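Local coordinates for RNA-binding protein RO60 (Deinococcus radiodurans, PDB 2NVO) that binds several small RNAs that accumulate during recovery from ultraviolet irradiation and contributes to the resistance of the bacterium to this radiation, at residues 388-393 and 428-433. Sequence-based numbering, arbitrary orientation.
Sequences PNMAAA and SAMQKA
Met-430 reaches from the end of helix 426-432 to the first two turns of helix 388-402, where it meets Asn-389, Met-390 and Ala-393. Both helices belong to the von Willebrand factor A-like domain, an alpha/beta fold in which helices pack on a central, mostly parallel sheet. Helix 388-402 connects strand 364-369 to the neighbouring parallel strand 405-411, which makes it the helix of a beta-alpha-beta crossover. The axes of the two short helical segments come within 8.7 Å, at 114° between their N-to-C directions.

The apolar contacts centre on Met-430. Its CG stands anti to the carbonyl carbon (chi1 -78°), and this carries the chain across to the other helix. There it rests on the methyl of Ala-393, and Met-430 CG is 3.6 Å from Ala-393 CB. Met-430 SD lies 3.7 Å from Met-390 CG. The bend at chi3 (63°) turns the methyl CE toward the end of the Asn-389 side chain. Ala-393 CB also meets Ala-429 CB at 3.9 Å. The small side chain of Ala-393 is consistent with the close backbone approach, 5.3 Å between Ala-393 CA and Met-430 CA. Beyond the pair, Met-390 packs on Leu-319 and Leu-323 of helix 315-326, while Ala-433 touches Leu-369 of the sheet.

The CB of Asn-389 is directed at the last turn of helix 426-432, and its backbone is hydrogen-bonded to that of Met-375. The metal site lies farther off: the Asn-389 side chain is about 10 Å from the calcium ion held by Ser-372, Ser-374 and Glu-467. Ala-433 is the first residue to leave the helical conformation, and Ala-433 N gives a weak hydrogen bond to Met-430 O at 3.1 Å.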
loop_
_atom_site.group_PDB
_atom_site.type_symbol
_atom_site.label_atom_id
_atom_site.label_comp_id
_atom_site.label_asym_id
_atom_site.label_seq_id
_atom_site.Cartn_x
_atom_site.Cartn_y
_atom_site.Cartn_z
ATOM N N PRO A 388 -0.252 -1.215 -19.288
ATOM C CA PRO A 388 1.156 -1.026 -18.931
ATOM C C PRO A 388 1.732 0.240 -19.587
ATOM O O PRO A 388 2.509 0.942 -18.948
ATOM C CB PRO A 388 1.826 -2.295 -19.468
ATOM C CG PRO A 388 0.714 -3.358 -19.361
ATOM C CD PRO A 388 -0.559 -2.595 -19.704
ATOM N N ASN A 389 1.324 0.535 -20.821
ATOM C CA ASN A 389 1.784 1.720 -21.543
ATOM C C ASN A 389 1.363 2.996 -20.796
ATOM O O ASN A 389 2.178 3.869 -20.560
ATOM C CB ASN A 389 1.251 1.710 -22.990
ATOM C CG ASN A 389 1.388 3.052 -23.698
ATOM O OD1 ASN A 389 2.498 3.586 -23.885
ATOM N ND2 ASN A 389 0.257 3.582 -24.152
ATOM N N MET A 390 0.107 3.049 -20.372
ATOM C CA MET A 390 -0.380 4.181 -19.589
ATOM C C MET A 390 0.371 4.313 -18.261
ATOM O O MET A 390 0.774 5.413 -17.872
ATOM C CB MET A 390 -1.887 4.056 -19.357
ATOM C CG MET A 390 -2.513 5.277 -18.697
ATOM S SD MET A 390 -4.259 5.044 -18.310
ATOM C CE MET A 390 -4.953 4.808 -19.946
ATOM N N ALA A 391 0.547 3.196 -17.559
ATOM C CA ALA A 391 1.226 3.220 -16.266
ATOM C C ALA A 391 2.667 3.723 -16.394
ATOM O O ALA A 391 3.113 4.566 -15.598
ATOM C CB ALA A 391 1.197 1.845 -15.596
ATOM N N ALA A 392 3.395 3.184 -17.369
ATOM C CA ALA A 392 4.778 3.558 -17.617
ATOM C C ALA A 392 4.920 5.039 -18.043
ATOM O O ALA A 392 5.892 5.724 -17.661
ATOM C CB ALA A 392 5.405 2.623 -18.666
ATOM N N ALA A 393 3.967 5.514 -18.845
ATOM C CA ALA A 393 3.943 6.916 -19.251
ATOM C C ALA A 393 3.684 7.827 -18.075
ATOM O O ALA A 393 4.302 8.908 -17.974
ATOM C CB ALA A 393 2.916 7.165 -20.368
ATOM N N SER A 428 0.039 12.263 -24.601
ATOM C CA SER A 428 1.122 12.417 -25.569
ATOM C C SER A 428 2.339 11.552 -25.202
ATOM O O SER A 428 3.023 11.030 -26.076
ATOM C CB SER A 428 1.501 13.902 -25.780
ATOM O OG SER A 428 1.981 14.499 -24.589
ATOM N N ALA A 429 2.600 11.394 -23.910
ATOM C CA ALA A 429 3.666 10.500 -23.445
ATOM C C ALA A 429 3.354 9.040 -23.822
ATOM O O ALA A 429 4.230 8.298 -24.229
ATOM C CB ALA A 429 3.833 10.618 -21.947
ATOM N N MET A 430 2.099 8.639 -23.658
ATOM C CA MET A 430 1.698 7.286 -24.034
ATOM C C MET A 430 2.039 6.995 -25.493
ATOM O O MET A 430 2.563 5.931 -25.817
ATOM C CB MET A 430 0.195 7.076 -23.779
ATOM C CG MET A 430 -0.146 6.828 -22.315
ATOM S SD MET A 430 -1.923 6.743 -22.044
ATOM C CE MET A 430 -2.332 5.294 -23.022
ATOM N N GLN A 431 1.741 7.942 -26.378
ATOM C CA GLN A 431 2.020 7.760 -27.803
ATOM C C GLN A 431 3.516 7.723 -28.118
ATOM O O GLN A 431 3.959 6.925 -28.942
ATOM C CB GLN A 431 1.325 8.839 -28.638
ATOM C CG GLN A 431 -0.194 8.739 -28.633
ATOM C CD GLN A 431 -0.869 10.015 -29.120
ATOM O OE1 GLN A 431 -2.070 10.025 -29.400
ATOM N NE2 GLN A 431 -0.097 11.109 -29.210
ATOM N N LYS A 432 4.297 8.576 -27.455
ATOM C CA LYS A 432 5.745 8.537 -27.618
ATOM C C LYS A 432 6.324 7.222 -27.141
ATOM O O LYS A 432 7.410 6.846 -27.549
ATOM C CB LYS A 432 6.416 9.710 -26.883
ATOM C CG LYS A 432 6.187 11.046 -27.579
ATOM C CD LYS A 432 6.796 12.226 -26.791
ATOM C CE LYS A 432 6.534 13.549 -27.526
ATOM N NZ LYS A 432 6.792 14.690 -26.629
ATOM N N ALA A 433 5.578 6.519 -26.282
ATOM C CA ALA A 433 5.998 5.241 -25.732
ATOM C C ALA A 433 5.353 4.055 -26.466
ATOM O O ALA A 433 5.117 3.008 -25.878
ATOM C CB ALA A 433 5.651 5.174 -24.262
#